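Local coordinates for protein catechol O-methyltransferase (Mycobacterium tuberculosis, PDB 6JCL) that catalyses the transfer of a methyl group from S-adenosyl-L-methionine to a hydroxyl of catechol-like compounds, with the help of a divalent metal cation, at residues A[9-17]-A[203-211]; A[143-153]-A[187-198]. One frame throughout, in Å; residues are numbered along the deposited sequence.

In the fold
The two contacts illustrate how a class I methyltransferase fold packs helices at two places around one mixed sheet. Along the chain the order is 9-17, 143-153, 187-198, 203-211, so contact 2 falls entirely between the halves of contact 1. Their centres lie about 27 Å apart and their nearest atoms about 7 Å, without touching. Helix 180-194 of contact 2 leads into strand 198-206, whose far end enters contact 1. Contact 2 packs helix 145-155, which lies on the sheet, against helix 180-194 and the turn after it, beside the cofactor pocket; contact 1 fastens the N-terminal helix to the edge strand. Both also reach the second subunit, which ties the packing of each chain to the homodimer.

Contact 1 of 2, residues A[9-17]-A[203-211]; sequences PPDVDAFLD and IQTVGRKGW
Arg208 reaches back over the N-terminal helix while its own backbone is held by that helix. The amide N of Arg208 gives a nearly straight hydrogen bond (168°) to Asp13 OD2, 2.9 Å away, meeting the oxygen from above the carboxylate plane. With CG anti to the backbone N (chi1 -171°), the arginine chain runs along the helix and bends at chi3, which brings the guanidinium to Asp17. NH1 forms a salt bridge with Asp17 OD2, although the 2.1 Å separation is too short to be taken literally and belongs to one of two modelled conformers. A water in the guanidinium plane joins the pair: it donates to Asp17 OD1 at 2.8 Å and accepts from Arg208 NH1.

Gly207 supplies the close backbone approach. Its CA comes within 3.4 Å of Asp13 OD2, and its N lies 3.4 Å from Pro9 CB. The same proline ring crosses the side chain of Val206, with Pro9 CB 3.9 Å from Val206 CB, adding an apolar patch beside the polar grip. Gly207 also opens the type I turn that ends at Gly210 and leads the chain toward its next strand.

The contact thus joins the first turns of helix 9-21 to the end of edge strand 198-206. Helix 46-58 flanks it, with Gln47 bonded to Asp17 OD1. Thr205 and Val206 pair antiparallel with a strand of the second subunit, so the sheet continues across the dimer, and Asp13 OD1 accepts a hydrogen bond from Gln204 of that subunit.

Contact 2 of 2, residues A[143-153]-A[187-198]; sequences ENNVAYIQWAI and RTLQMMGEHPGL
Ile149 and Met191 lie alongside each other, pointing opposite ways, at the middle of this helix pair, with Ile149 CG2 3.8 Å from Met191 CE. The methionine leaves its helix with CG anti to the backbone N and then bends at chi2 (-95°), which carries its methyl on to Gln150 CG. The other branch of Ile149 ends in CD1, which meets Thr188 CG2 and Met192 CG. One turn earlier, Val146 CG2 rests 4.0 Å above the centre of the Arg187 guanidinium plane and also touches Met191 CB. At the far end Ile153 CD1 makes a CH-pi contact over one face of the His195 ring, 3.7 Å from the centroid, and packs on Leu198.

Two polar bonds position the hydroxyl and the imidazole of this shell. Asn145 ND2 donates to Thr188 OG1 at 3.1 Å, with the oxygen in the amide plane. Gly197 N donates to His195 ND1 (2.9 Å) in the plane of the imidazole, fixing the ring's rotation under Ile153.

Further out, the axes of segments 145-153 and 187-194 run in broadly the same direction, crossing at -31° with a closest approach of 9.8 Å. Helix 145-155 belongs to the beta-alpha-beta crossover between strands 133-138 and 160-165, and its Tyr148 touches S-adenosylhomocysteine. The interface is mostly apolar, with Arg187 at its exposed rim, and its buried hydroxyl, Thr188 OG1, is served twice, by Asn145 ND2 and by the Ala184 carbonyl. At the other end, ND1 serves as an acceptor, so a neutral His195 would probably carry its proton on NE2.

Contact 1 of 2, residues A[9-17]-A[203-211]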
loop_
_atom_site.group_PDB
_atom_site.type_symbol
_atom_site.label_atom_id
_atom_site.label_comp_id
_atom_site.label_asym_id
_atom_site.label_seq_id
_atom_site.Cartn_x
_atom_site.Cartn_y
_atom_site.Cartn_z
ATOM N N PRO A 9 -5.467 4.852 -17.582
ATOM C CA PRO A 9 -4.906 3.990 -16.520
ATOM C C PRO A 9 -4.728 2.552 -16.986
ATOM O O PRO A 9 -3.726 1.920 -16.629
ATOM C CB PRO A 9 -5.918 4.122 -15.369
ATOM C CG PRO A 9 -6.494 5.551 -15.597
ATOM C CD PRO A 9 -6.620 5.650 -17.106
ATOM N N PRO A 10 -5.648 1.976 -17.786
ATOM C CA PRO A 10 -5.347 0.622 -18.305
ATOM C C PRO A 10 -4.053 0.539 -19.102
ATOM O O PRO A 10 -3.282 -0.420 -18.915
ATOM C CB PRO A 10 -6.569 0.301 -19.183
ATOM C CG PRO A 10 -7.686 1.028 -18.476
ATOM C CD PRO A 10 -7.054 2.345 -18.058
ATOM N N ASP A 11 -3.780 1.528 -19.965
ATOM C CA ASP A 11 -2.520 1.555 -20.712
ATOM C C ASP A 11 -1.325 1.607 -19.775
ATOM O O ASP A 11 -0.310 0.939 -20.006
ATOM C CB ASP A 11 -2.441 2.779 -21.627
ATOM C CG ASP A 11 -3.476 2.781 -22.736
ATOM O OD1 ASP A 11 -3.810 1.705 -23.262
ATOM O OD2 ASP A 11 -3.960 3.884 -23.061
ATOM N N VAL A 12 -1.412 2.440 -18.739
ATOM C CA VAL A 12 -0.322 2.547 -17.777
ATOM C C VAL A 12 -0.122 1.219 -17.053
ATOM O O VAL A 12 1.013 0.764 -16.881
ATOM C CB VAL A 12 -0.585 3.699 -16.800
ATOM C CG1 VAL A 12 0.449 3.673 -15.663
ATOM C CG2 VAL A 12 -0.514 5.019 -17.561
ATOM N N ASP A 13 -1.214 0.552 -16.673
ATOM C CA ASP A 13 -1.076 -0.745 -16.006
ATOM C C ASP A 13 -0.408 -1.772 -16.906
ATOM O O ASP A 13 0.334 -2.633 -16.422
ATOM C CB ASP A 13 -2.426 -1.297 -15.556
ATOM C CG ASP A 13 -2.663 -1.158 -14.043
ATOM O OD1 ASP A 13 -1.889 -0.465 -13.336
ATOM O OD2 ASP A 13 -3.642 -1.759 -13.558
ATOM N N ALA A 14 -0.697 -1.742 -18.209
ATOM C CA ALA A 14 -0.030 -2.680 -19.104
ATOM C C ALA A 14 1.478 -2.462 -19.093
ATOM O O ALA A 14 2.250 -3.430 -19.069
ATOM C CB ALA A 14 -0.587 -2.557 -20.519
ATOM N N PHE A 15 1.916 -1.194 -19.092
ATOM C CA PHE A 15 3.339 -0.889 -18.985
ATOM C C PHE A 15 3.903 -1.369 -17.646
ATOM O O PHE A 15 4.971 -1.991 -17.596
ATOM C CB PHE A 15 3.561 0.621 -19.175
ATOM C CG PHE A 15 4.955 1.097 -18.841
ATOM C CD1 PHE A 15 5.993 0.997 -19.770
ATOM C CD2 PHE A 15 5.220 1.681 -17.605
ATOM C CE1 PHE A 15 7.292 1.458 -19.446
ATOM C CE2 PHE A 15 6.498 2.133 -17.285
ATOM C CZ PHE A 15 7.530 2.020 -18.202
ATOM N N LEU A 16 3.186 -1.100 -16.554
ATOM C CA LEU A 16 3.655 -1.522 -15.242
ATOM C C LEU A 16 3.748 -3.041 -15.168
ATOM O O LEU A 16 4.702 -3.581 -14.597
ATOM C CB LEU A 16 2.721 -0.982 -14.150
ATOM C CG LEU A 16 2.604 0.544 -13.992
ATOM C CD1 LEU A 16 1.614 0.885 -12.898
ATOM C CD2 LEU A 16 3.952 1.153 -13.675
ATOM N N ASP A 17 2.769 -3.748 -15.743
ATOM C CA ASP A 17 2.825 -5.208 -15.764
ATOM C C ASP A 17 4.077 -5.689 -16.492
ATOM O O ASP A 17 4.826 -6.528 -15.977
ATOM C CB ASP A 17 1.567 -5.783 -16.423
ATOM C CG ASP A 17 0.334 -5.661 -15.555
ATOM O OD1 ASP A 17 0.432 -5.227 -14.386
ATOM O OD2 ASP A 17 -0.767 -6.017 -16.044
ATOM N N ILE A 203 -7.024 4.050 0.153
ATOM C CA ILE A 203 -6.326 4.600 -1.003
ATOM C C ILE A 203 -7.185 4.361 -2.234
ATOM O O ILE A 203 -7.480 3.204 -2.584
ATOM C CB ILE A 203 -4.937 3.966 -1.183
ATOM C CG1 ILE A 203 -4.078 4.196 0.082
ATOM C CG2 ILE A 203 -4.255 4.542 -2.423
ATOM C CD1 ILE A 203 -3.908 5.660 0.451
ATOM N N GLN A 204 -7.546 5.446 -2.923
ATOM C CA GLN A 204 -8.238 5.309 -4.204
ATOM C C GLN A 204 -7.259 4.925 -5.302
ATOM O O GLN A 204 -6.173 5.499 -5.399
ATOM C CB GLN A 204 -8.898 6.628 -4.596
ATOM C CG GLN A 204 -9.792 7.223 -3.509
ATOM C CD GLN A 204 -10.509 8.470 -4.005
ATOM O OE1 GLN A 204 -11.263 8.408 -4.996
ATOM N NE2 GLN A 204 -10.251 9.603 -3.362
ATOM N N THR A 205 -7.663 3.974 -6.157
ATOM C CA THR A 205 -6.780 3.466 -7.203
ATOM C C THR A 205 -7.462 3.546 -8.556
ATOM O O THR A 205 -8.693 3.595 -8.658
ATOM C CB THR A 205 -6.348 2.014 -6.956
ATOM O OG1 THR A 205 -7.487 1.140 -6.968
ATOM C CG2 THR A 205 -5.609 1.904 -5.608
ATOM N N VAL A 206 -6.640 3.566 -9.597
ATOM C CA VAL A 206 -7.111 3.375 -10.962
ATOM C C VAL A 206 -6.168 2.376 -11.617
ATOM O O VAL A 206 -5.128 2.007 -11.061
ATOM C CB VAL A 206 -7.179 4.689 -11.774
ATOM C CG1 VAL A 206 -8.339 5.578 -11.256
ATOM C CG2 VAL A 206 -5.841 5.446 -11.710
ATOM N N GLY A 207 -6.540 1.940 -12.800
ATOM C CA GLY A 207 -5.739 0.969 -13.531
ATOM C C GLY A 207 -6.632 0.144 -14.443
ATOM O O GLY A 207 -7.656 0.622 -14.919
ATOM N N ARG A 208 -6.219 -1.110 -14.645
ATOM C CA ARG A 208 -6.973 -2.008 -15.517
ATOM C C ARG A 208 -8.423 -2.135 -15.073
ATOM O O ARG A 208 -9.328 -2.246 -15.908
ATOM C CB ARG A 208 -6.303 -3.381 -15.540
ATOM C CG ARG A 208 -6.856 -4.344 -16.582
ATOM C CD ARG A 208 -5.975 -5.586 -16.628
ATOM N NE ARG A 208 -4.662 -5.272 -16.074
ATOM C CZ ARG A 208 -3.572 -5.049 -16.798
ATOM N NH1 ARG A 208 -2.446 -4.744 -16.196
ATOM N NH2 ARG A 208 -3.614 -5.110 -18.124
ATOM N N LYS A 209 -8.666 -2.130 -13.762
ATOM C CA LYS A 209 -9.996 -2.414 -13.239
ATOM C C LYS A 209 -10.845 -1.168 -13.001
ATOM O O LYS A 209 -11.968 -1.289 -12.502
ATOM C CB LYS A 209 -9.874 -3.239 -11.947
ATOM C CG LYS A 209 -9.139 -4.572 -12.184
ATOM C CD LYS A 209 -9.039 -5.378 -10.886
ATOM C CE LYS A 209 -10.417 -5.731 -10.384
ATOM N NZ LYS A 209 -10.346 -6.712 -9.225
ATOM N N GLY A 210 -10.365 0.012 -13.365
ATOM C CA GLY A 210 -11.178 1.211 -13.198
ATOM C C GLY A 210 -10.936 1.878 -11.857
ATOM O O GLY A 210 -10.028 1.519 -11.101
ATOM N N TRP A 211 -11.787 2.865 -11.554
ATOM C CA TRP A 211 -11.627 3.659 -10.328
ATOM C C TRP A 211 -12.210 2.895 -9.145
ATOM O O TRP A 211 -13.423 2.662 -9.074
ATOM C CB TRP A 211 -12.289 5.025 -10.517
ATOM C CG TRP A 211 -12.327 5.907 -9.298
ATOM C CD1 TRP A 211 -11.491 5.865 -8.200
ATOM C CD2 TRP A 211 -13.249 6.974 -9.067
ATOM N NE1 TRP A 211 -11.870 6.847 -7.294
ATOM C CE2 TRP A 211 -12.943 7.532 -7.807
ATOM C CE3 TRP A 211 -14.315 7.512 -9.810
ATOM C CZ2 TRP A 211 -13.665 8.605 -7.265
ATOM C CZ3 TRP A 211 -15.040 8.578 -9.268
ATOM C CH2 TRP A 211 -14.709 9.114 -8.006
HETATM O O HOH W 1 -1.960 -4.533 -13.125
#

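Contact 2 of 2, residues A[143-153]-A[187-198]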
loop_
_atom_site.group_PDB
_atom_site.type_symbol
_atom_site.label_atom_id
_atom_site.label_comp_id
_atom_site.label_asym_id
_atom_site.label_seq_id
_atom_site.Cartn_x
_atom_site.Cartn_y
_atom_site.Cartn_z
ATOM N N GLU A 143 -21.594 -7.402 1.592
ATOM C CA GLU A 143 -22.464 -7.117 2.733
ATOM C C GLU A 143 -21.936 -7.724 4.024
ATOM O O GLU A 143 -22.367 -7.309 5.106
ATOM C CB GLU A 143 -23.900 -7.590 2.472
ATOM C CG GLU A 143 -24.735 -6.604 1.638
ATOM C CD GLU A 143 -25.786 -5.844 2.462
ATOM O OE1 GLU A 143 -25.488 -5.405 3.599
ATOM O OE2 GLU A 143 -26.925 -5.687 1.966
ATOM N N ASN A 144 -20.991 -8.660 3.954
ATOM C CA ASN A 144 -20.412 -9.199 5.177
ATOM C C ASN A 144 -19.017 -8.664 5.468
ATOM O O ASN A 144 -18.352 -9.174 6.379
ATOM C CB ASN A 144 -20.381 -10.725 5.116
ATOM C CG ASN A 144 -21.650 -11.346 5.665
ATOM O OD1 ASN A 144 -22.160 -10.936 6.717
ATOM N ND2 ASN A 144 -22.160 -12.348 4.967
ATOM N N ASN A 145 -18.560 -7.630 4.750
ATOM C CA ASN A 145 -17.273 -7.023 5.097
ATOM C C ASN A 145 -17.172 -6.776 6.605
ATOM O O ASN A 145 -16.174 -7.119 7.244
ATOM C CB ASN A 145 -17.094 -5.683 4.395
ATOM C CG ASN A 145 -16.593 -5.779 2.973
ATOM O OD1 ASN A 145 -16.211 -6.835 2.452
ATOM N ND2 ASN A 145 -16.638 -4.635 2.308
ATOM N N VAL A 146 -18.200 -6.157 7.185
ATOM C CA VAL A 146 -18.127 -5.739 8.584
ATOM C C VAL A 146 -18.020 -6.950 9.505
ATOM O O VAL A 146 -17.199 -6.968 10.429
ATOM C CB VAL A 146 -19.333 -4.850 8.937
ATOM C CG1 VAL A 146 -19.550 -4.794 10.442
ATOM C CG2 VAL A 146 -19.114 -3.447 8.372
ATOM N N ALA A 147 -18.840 -7.984 9.268
ATOM C CA ALA A 147 -18.698 -9.224 10.038
ATOM C C ALA A 147 -17.309 -9.841 9.866
ATOM O O ALA A 147 -16.706 -10.318 10.847
ATOM C CB ALA A 147 -19.760 -10.230 9.612
ATOM N N TYR A 148 -16.788 -9.853 8.629
ATOM C CA TYR A 148 -15.474 -10.451 8.398
ATOM C C TYR A 148 -14.376 -9.648 9.084
ATOM O O TYR A 148 -13.390 -10.220 9.567
ATOM C CB TYR A 148 -15.185 -10.573 6.895
ATOM C CG TYR A 148 -16.162 -11.468 6.178
ATOM C CD1 TYR A 148 -16.809 -12.504 6.848
ATOM C CD2 TYR A 148 -16.432 -11.280 4.829
ATOM C CE1 TYR A 148 -17.717 -13.320 6.194
ATOM C CE2 TYR A 148 -17.336 -12.083 4.167
ATOM C CZ TYR A 148 -17.963 -13.109 4.845
ATOM O OH TYR A 148 -18.871 -13.899 4.182
ATOM N N ILE A 149 -14.527 -8.322 9.136
ATOM C CA ILE A 149 -13.544 -7.496 9.835
ATOM C C ILE A 149 -13.577 -7.795 11.333
ATOM O O ILE A 149 -12.528 -7.920 11.979
ATOM C CB ILE A 149 -13.782 -6.002 9.543
ATOM C CG1 ILE A 149 -13.446 -5.682 8.091
ATOM C CG2 ILE A 149 -12.943 -5.119 10.502
ATOM C CD1 ILE A 149 -14.114 -4.389 7.610
ATOM N N GLN A 150 -14.779 -7.952 11.902
ATOM C CA GLN A 150 -14.880 -8.329 13.312
ATOM C C GLN A 150 -14.211 -9.679 13.573
ATOM O O GLN A 150 -13.489 -9.837 14.566
ATOM C CB GLN A 150 -16.349 -8.336 13.739
ATOM C CG GLN A 150 -16.919 -6.920 13.874
ATOM C CD GLN A 150 -18.438 -6.873 13.984
ATOM O OE1 GLN A 150 -19.144 -7.753 13.487
ATOM N NE2 GLN A 150 -18.945 -5.840 14.643
ATOM N N TRP A 151 -14.412 -10.654 12.679
ATOM C CA TRP A 151 -13.728 -11.939 12.824
ATOM C C TRP A 151 -12.223 -11.770 12.666
ATOM O O TRP A 151 -11.445 -12.412 13.383
ATOM C CB TRP A 151 -14.253 -12.952 11.795
ATOM C CG TRP A 151 -15.385 -13.782 12.330
ATOM C CD1 TRP A 151 -16.697 -13.730 11.950
ATOM C CD2 TRP A 151 -15.307 -14.761 13.370
ATOM N NE1 TRP A 151 -17.437 -14.621 12.687
ATOM C CE2 TRP A 151 -16.608 -15.269 13.565
ATOM C CE3 TRP A 151 -14.263 -15.266 14.147
ATOM C CZ2 TRP A 151 -16.892 -16.257 14.504
ATOM C CZ3 TRP A 151 -14.547 -16.243 15.088
ATOM C CH2 TRP A 151 -15.853 -16.729 15.256
ATOM N N ALA A 152 -11.798 -10.922 11.721
ATOM C CA ALA A 152 -10.365 -10.699 11.509
ATOM C C ALA A 152 -9.701 -10.180 12.773
ATOM O O ALA A 152 -8.622 -10.639 13.156
ATOM C CB ALA A 152 -10.150 -9.731 10.339
ATOM N N ILE A 153 -10.328 -9.213 13.436
ATOM C CA ILE A 153 -9.784 -8.700 14.688
ATOM C C ILE A 153 -9.676 -9.810 15.721
ATOM O O ILE A 153 -8.652 -9.942 16.402
ATOM C CB ILE A 153 -10.655 -7.536 15.188
ATOM C CG1 ILE A 153 -10.528 -6.353 14.219
ATOM C CG2 ILE A 153 -10.310 -7.164 16.637
ATOM C CD1 ILE A 153 -11.530 -5.255 14.498
ATOM N N ARG A 187 -20.486 1.699 4.307
ATOM C CA ARG A 187 -20.684 1.259 5.685
ATOM C C ARG A 187 -19.416 0.622 6.231
ATOM O O ARG A 187 -19.098 0.785 7.412
ATOM C CB ARG A 187 -21.842 0.256 5.759
ATOM C CG ARG A 187 -22.061 -0.308 7.166
ATOM C CD ARG A 187 -22.871 -1.599 7.185
ATOM N NE ARG A 187 -22.922 -2.169 8.534
ATOM C CZ ARG A 187 -23.135 -3.454 8.804
ATOM N NH1 ARG A 187 -23.321 -4.322 7.821
ATOM N NH2 ARG A 187 -23.159 -3.873 10.062
ATOM N N THR A 188 -18.692 -0.114 5.382
ATOM C CA THR A 188 -17.430 -0.715 5.809
ATOM C C THR A 188 -16.447 0.355 6.258
ATOM O O THR A 188 -15.802 0.229 7.309
ATOM C CB THR A 188 -16.837 -1.518 4.650
ATOM O OG1 THR A 188 -17.700 -2.614 4.337
ATOM C CG2 THR A 188 -15.415 -2.051 4.979
ATOM N N LEU A 189 -16.297 1.408 5.451
ATOM C CA LEU A 189 -15.358 2.474 5.782
ATOM C C LEU A 189 -15.774 3.195 7.064
ATOM O O LEU A 189 -14.929 3.536 7.913
ATOM C CB LEU A 189 -15.259 3.453 4.609
ATOM C CG LEU A 189 -14.606 2.895 3.335
ATOM C CD1 LEU A 189 -14.871 3.859 2.169
ATOM C CD2 LEU A 189 -13.120 2.706 3.550
ATOM N N GLN A 190 -17.071 3.436 7.228
ATOM C CA GLN A 190 -17.526 4.094 8.449
ATOM C C GLN A 190 -17.275 3.218 9.670
ATOM O O GLN A 190 -16.843 3.712 10.722
ATOM C CB GLN A 190 -19.002 4.452 8.309
ATOM C CG GLN A 190 -19.188 5.582 7.293
ATOM C CD GLN A 190 -20.647 5.948 7.082
ATOM O OE1 GLN A 190 -21.508 5.079 6.981
ATOM N NE2 GLN A 190 -20.925 7.248 7.023
ATOM N N MET A 191 -17.474 1.904 9.529
ATOM C CA MET A 191 -17.228 1.007 10.648
ATOM C C MET A 191 -15.750 0.985 11.012
ATOM O O MET A 191 -15.397 1.038 12.201
ATOM C CB MET A 191 -17.723 -0.403 10.307
ATOM C CG MET A 191 -17.413 -1.447 11.384
ATOM S SD MET A 191 -15.871 -2.327 11.016
ATOM C CE MET A 191 -16.092 -3.763 12.069
ATOM N N MET A 192 -14.867 0.964 10.006
ATOM C CA MET A 192 -13.436 0.907 10.292
ATOM C C MET A 192 -12.965 2.192 10.959
ATOM O O MET A 192 -12.139 2.154 11.879
ATOM C CB MET A 192 -12.636 0.634 9.005
ATOM C CG MET A 192 -12.924 -0.736 8.393
ATOM S SD MET A 192 -12.080 -1.039 6.829
ATOM C CE MET A 192 -10.453 -1.435 7.444
ATOM N N GLY A 193 -13.502 3.337 10.533
ATOM C CA GLY A 193 -13.102 4.589 11.143
ATOM C C GLY A 193 -13.527 4.670 12.593
ATOM O O GLY A 193 -12.826 5.250 13.427
ATOM N N GLU A 194 -14.689 4.098 12.913
ATOM C CA GLU A 194 -15.227 4.185 14.261
ATOM C C GLU A 194 -14.682 3.119 15.199
ATOM O O GLU A 194 -14.784 3.278 16.421
ATOM C CB GLU A 194 -16.752 4.088 14.209
ATOM C CG GLU A 194 -17.424 5.359 13.730
ATOM C CD GLU A 194 -18.935 5.209 13.598
ATOM O OE1 GLU A 194 -19.416 4.058 13.510
ATOM O OE2 GLU A 194 -19.639 6.243 13.594
ATOM N N HIS A 195 -14.108 2.051 14.672
ATOM C CA HIS A 195 -13.716 0.928 15.519
ATOM C C HIS A 195 -12.507 1.307 16.357
ATOM O O HIS A 195 -11.455 1.639 15.793
ATOM C CB HIS A 195 -13.404 -0.307 14.677
ATOM C CG HIS A 195 -13.464 -1.583 15.455
ATOM N ND1 HIS A 195 -12.653 -1.827 16.544
ATOM C CD2 HIS A 195 -14.269 -2.664 15.335
ATOM C CE1 HIS A 195 -12.944 -3.012 17.049
ATOM N NE2 HIS A 195 -13.924 -3.540 16.335
ATOM N N PRO A 196 -12.592 1.243 17.690
ATOM C CA PRO A 196 -11.443 1.649 18.516
ATOM C C PRO A 196 -10.256 0.705 18.401
ATOM O O PRO A 196 -9.133 1.097 18.752
ATOM C CB PRO A 196 -12.020 1.667 19.940
ATOM C CG PRO A 196 -13.152 0.688 19.907
ATOM C CD PRO A 196 -13.743 0.806 18.501
ATOM N N GLY A 197 -10.460 -0.508 17.898
ATOM C CA GLY A 197 -9.399 -1.471 17.737
ATOM C C GLY A 197 -8.688 -1.412 16.408
ATOM O O GLY A 197 -7.797 -2.235 16.153
ATOM N N LEU A 198 -9.045 -0.459 15.546
ATOM C CA LEU A 198 -8.473 -0.373 14.209
ATOM C C LEU A 198 -7.905 1.015 13.970
ATOM O O LEU A 198 -8.480 2.011 14.408
ATOM C CB LEU A 198 -9.530 -0.671 13.130
ATOM C CG LEU A 198 -10.123 -2.079 13.057
ATOM C CD1 LEU A 198 -11.215 -2.095 11.989
ATOM C CD2 LEU A 198 -9.026 -3.101 12.737
HETATM O O HOH W 2 -23.076 -4.194 5.322
#